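Local coordinates for acinetobacter secreted protease CpaA (PDB 6O38), which is a zinc metalloprotease secreted by Acinetobacter, probably through the type II pathway with the aid of its chaperone CpaB, and probably cleaves glycoproteins, at residues A[326-337]-A[353-364]. Numbering follows the deposited sequence.
Sequences QVGDKVVIVSNA and IKNGENRRFIYT
Val331 and Phe361 exchange two backbone hydrogen bonds, as do Ile333 and Arg359, giving the alternation expected of antiparallel strands: between these doubly bonded pairs, Val332 faces Arg360 as a non-hydrogen-bonded pair. The ladder weakens at Ser335, whose N makes a weak hydrogen bond to Glu357 O (3.3 Å); beyond the last bridge, Gly356 N, in the type II turn from Lys354 to Glu357, donates a hydrogen bond to Ser335 O at 2.7 Å.

Arg360 illustrates how a long side chain rises from a sheet face alongside its neighbours, here Lys330 and, obliquely, Val332. Its CB lies 4.1 Å from Val332 CG2; CG, set anti to the backbone N (chi1 -178°), approaches the same methyl at 3.8 Å, and CD touches both that methyl and Lys330 CD. A bend at chi3 then turns the guanidinium, bringing NE to 4.0 Å from Lys330 NZ. The charges are alike, but NE forms a salt bridge with Asp371, NH1 and NH2 hydrogen-bond to Tyr417 OH and Ala414 O, and Lys330 NZ to Asn413 OD1, probably easing their repulsion. On the other face, Ile333 CG2 touches Ile353 CD1 at 3.7 Å.

Within this StcE-like beta-sandwich domain, strand 330-335 pairs on its other edge with strand 305-310, in parallel, while strand 358-364 continues antiparallel into strand 367-381.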
# COMPACT_ATOMS: atom_id res chain seq x y z
N GLN A 326 14.20 14.66 -18.73
CA GLN A 326 13.72 15.91 -18.19
C GLN A 326 14.01 15.96 -16.69
O GLN A 326 14.15 14.92 -16.04
CB GLN A 326 12.22 16.10 -18.45
CG GLN A 326 11.87 16.23 -19.92
CD GLN A 326 10.38 16.42 -20.16
OE1 GLN A 326 9.62 16.67 -19.23
NE2 GLN A 326 9.97 16.31 -21.42
N VAL A 327 14.12 17.18 -16.16
CA VAL A 327 14.45 17.36 -14.75
C VAL A 327 13.43 16.64 -13.88
O VAL A 327 12.22 16.84 -14.02
CB VAL A 327 14.53 18.86 -14.41
CG1 VAL A 327 14.72 19.05 -12.91
CG2 VAL A 327 15.65 19.52 -15.19
N GLY A 328 13.92 15.80 -12.97
CA GLY A 328 13.09 15.01 -12.11
C GLY A 328 12.97 13.55 -12.51
O GLY A 328 12.54 12.73 -11.68
N ASP A 329 13.34 13.20 -13.74
CA ASP A 329 13.32 11.81 -14.16
C ASP A 329 14.29 11.00 -13.30
O ASP A 329 15.36 11.48 -12.92
CB ASP A 329 13.70 11.69 -15.64
CG ASP A 329 12.57 12.13 -16.56
OD1 ASP A 329 11.43 12.29 -16.07
OD2 ASP A 329 12.82 12.30 -17.77
N LYS A 330 13.91 9.76 -13.00
CA LYS A 330 14.67 8.91 -12.10
C LYS A 330 14.99 7.58 -12.77
O LYS A 330 14.17 7.04 -13.51
CB LYS A 330 13.89 8.66 -10.80
CG LYS A 330 13.71 9.90 -9.94
CD LYS A 330 13.05 9.56 -8.62
CE LYS A 330 12.90 10.80 -7.75
NZ LYS A 330 12.75 10.45 -6.31
N VAL A 331 16.18 7.07 -12.49
CA VAL A 331 16.61 5.75 -12.92
C VAL A 331 17.04 4.97 -11.69
O VAL A 331 17.93 5.42 -10.95
CB VAL A 331 17.74 5.82 -13.96
CG1 VAL A 331 18.28 4.43 -14.24
CG2 VAL A 331 17.24 6.47 -15.24
N VAL A 332 16.43 3.81 -11.48
CA VAL A 332 16.79 2.91 -10.39
C VAL A 332 17.40 1.66 -11.01
O VAL A 332 16.81 1.06 -11.91
CB VAL A 332 15.57 2.56 -9.52
CG1 VAL A 332 15.96 1.57 -8.43
CG2 VAL A 332 14.97 3.81 -8.92
N ILE A 333 18.57 1.27 -10.53
CA ILE A 333 19.28 0.11 -11.04
C ILE A 333 19.53 -0.85 -9.89
O ILE A 333 20.07 -0.46 -8.85
CB ILE A 333 20.61 0.51 -11.72
CG1 ILE A 333 20.34 1.51 -12.84
CG2 ILE A 333 21.32 -0.72 -12.27
CD1 ILE A 333 21.58 2.03 -13.52
N VAL A 334 19.12 -2.11 -10.08
CA VAL A 334 19.36 -3.17 -9.11
C VAL A 334 20.23 -4.22 -9.79
O VAL A 334 20.14 -4.44 -11.01
CB VAL A 334 18.06 -3.78 -8.56
CG1 VAL A 334 16.99 -2.71 -8.39
CG2 VAL A 334 17.55 -4.91 -9.45
N SER A 335 21.10 -4.85 -9.01
CA SER A 335 22.06 -5.81 -9.54
C SER A 335 22.05 -7.06 -8.68
O SER A 335 22.28 -6.99 -7.47
CB SER A 335 23.47 -5.21 -9.59
OG SER A 335 24.40 -6.16 -10.08
N ASN A 336 21.78 -8.20 -9.31
CA ASN A 336 21.96 -9.51 -8.69
C ASN A 336 22.97 -10.35 -9.45
O ASN A 336 23.01 -11.57 -9.29
CB ASN A 336 20.62 -10.24 -8.58
CG ASN A 336 19.67 -9.58 -7.60
OD1 ASN A 336 19.81 -9.74 -6.38
ND2 ASN A 336 18.71 -8.83 -8.12
N ALA A 337 23.79 -9.71 -10.28
CA ALA A 337 24.87 -10.38 -10.98
C ALA A 337 26.13 -10.36 -10.13
O ALA A 337 26.33 -9.47 -9.30
CB ALA A 337 25.14 -9.72 -12.33
N ILE A 353 27.98 -0.21 -9.93
CA ILE A 353 27.00 -0.87 -9.08
C ILE A 353 27.47 -2.30 -8.84
O ILE A 353 27.92 -2.98 -9.77
CB ILE A 353 25.59 -0.83 -9.70
CG1 ILE A 353 24.60 -1.58 -8.81
CG2 ILE A 353 25.60 -1.39 -11.11
CD1 ILE A 353 23.15 -1.32 -9.15
N LYS A 354 27.38 -2.75 -7.60
CA LYS A 354 27.88 -4.05 -7.18
C LYS A 354 26.72 -5.00 -6.88
O LYS A 354 25.55 -4.61 -6.88
CB LYS A 354 28.80 -3.89 -5.97
CG LYS A 354 30.02 -3.03 -6.27
CD LYS A 354 30.93 -2.87 -5.06
CE LYS A 354 30.38 -1.82 -4.11
NZ LYS A 354 31.34 -1.49 -3.03
N ASN A 355 27.07 -6.26 -6.63
CA ASN A 355 26.08 -7.30 -6.40
C ASN A 355 25.23 -6.98 -5.18
O ASN A 355 25.75 -6.65 -4.11
CB ASN A 355 26.76 -8.66 -6.23
CG ASN A 355 25.77 -9.78 -6.00
OD1 ASN A 355 24.69 -9.80 -6.58
ND2 ASN A 355 26.13 -10.73 -5.14
N GLY A 356 23.91 -7.08 -5.33
CA GLY A 356 22.99 -6.83 -4.25
C GLY A 356 22.70 -5.37 -3.97
O GLY A 356 21.99 -5.07 -3.00
N GLU A 357 23.22 -4.46 -4.78
CA GLU A 357 23.12 -3.03 -4.53
C GLU A 357 21.95 -2.43 -5.30
O GLU A 357 21.68 -2.82 -6.44
CB GLU A 357 24.42 -2.32 -4.91
CG GLU A 357 24.56 -0.92 -4.32
CD GLU A 357 25.91 -0.29 -4.62
OE1 GLU A 357 26.77 -0.98 -5.21
OE2 GLU A 357 26.11 0.89 -4.26
N ASN A 358 21.27 -1.47 -4.67
CA ASN A 358 20.26 -0.65 -5.32
C ASN A 358 20.81 0.75 -5.50
O ASN A 358 21.38 1.32 -4.56
CB ASN A 358 18.97 -0.62 -4.50
CG ASN A 358 18.20 -1.92 -4.55
OD1 ASN A 358 17.23 -2.05 -5.29
ND2 ASN A 358 18.63 -2.89 -3.75
N ARG A 359 20.66 1.31 -6.69
CA ARG A 359 21.21 2.62 -6.99
C ARG A 359 20.20 3.44 -7.76
O ARG A 359 19.65 2.98 -8.76
CB ARG A 359 22.52 2.52 -7.79
CG ARG A 359 23.66 1.89 -7.02
CD ARG A 359 24.39 2.92 -6.19
NE ARG A 359 25.05 3.92 -7.00
CZ ARG A 359 26.33 3.86 -7.37
NH1 ARG A 359 27.08 2.83 -7.00
NH2 ARG A 359 26.85 4.82 -8.11
N ARG A 360 19.94 4.66 -7.29
CA ARG A 360 19.01 5.57 -7.93
C ARG A 360 19.74 6.82 -8.40
O ARG A 360 20.61 7.34 -7.70
CB ARG A 360 17.86 5.96 -6.99
CG ARG A 360 16.82 6.87 -7.65
CD ARG A 360 15.56 7.03 -6.81
NE ARG A 360 15.77 7.88 -5.64
CZ ARG A 360 15.91 7.43 -4.40
NH1 ARG A 360 15.85 6.13 -4.16
NH2 ARG A 360 16.10 8.28 -3.40
N PHE A 361 19.39 7.28 -9.60
CA PHE A 361 19.94 8.50 -10.17
C PHE A 361 18.79 9.41 -10.58
O PHE A 361 17.73 8.93 -11.00
CB PHE A 361 20.85 8.20 -11.37
CG PHE A 361 21.96 7.24 -11.07
CD1 PHE A 361 21.77 5.87 -11.20
CD2 PHE A 361 23.20 7.69 -10.65
CE1 PHE A 361 22.79 4.98 -10.93
CE2 PHE A 361 24.22 6.80 -10.37
CZ PHE A 361 24.02 5.45 -10.51
N ILE A 362 19.01 10.71 -10.47
CA ILE A 362 17.99 11.70 -10.81
C ILE A 362 18.60 12.71 -11.77
O ILE A 362 19.78 13.07 -11.65
CB ILE A 362 17.43 12.39 -9.55
CG1 ILE A 362 16.23 13.28 -9.91
CG2 ILE A 362 18.50 13.19 -8.82
CD1 ILE A 362 15.50 13.84 -8.70
N TYR A 363 17.80 13.16 -12.73
CA TYR A 363 18.26 14.08 -13.76
C TYR A 363 18.05 15.52 -13.31
O TYR A 363 17.00 15.87 -12.77
CB TYR A 363 17.52 13.83 -15.07
CG TYR A 363 18.15 14.49 -16.28
CD1 TYR A 363 19.32 13.99 -16.84
CD2 TYR A 363 17.57 15.60 -16.87
CE1 TYR A 363 19.90 14.59 -17.94
CE2 TYR A 363 18.14 16.21 -17.97
CZ TYR A 363 19.30 15.70 -18.50
OH TYR A 363 19.88 16.29 -19.60
N THR A 364 19.06 16.35 -13.52
CA THR A 364 19.03 17.77 -13.19
C THR A 364 19.33 18.59 -14.44
O THR A 364 19.57 18.05 -15.52
CB THR A 364 20.03 18.09 -12.07
OG1 THR A 364 21.37 17.95 -12.57
CG2 THR A 364 19.83 17.16 -10.88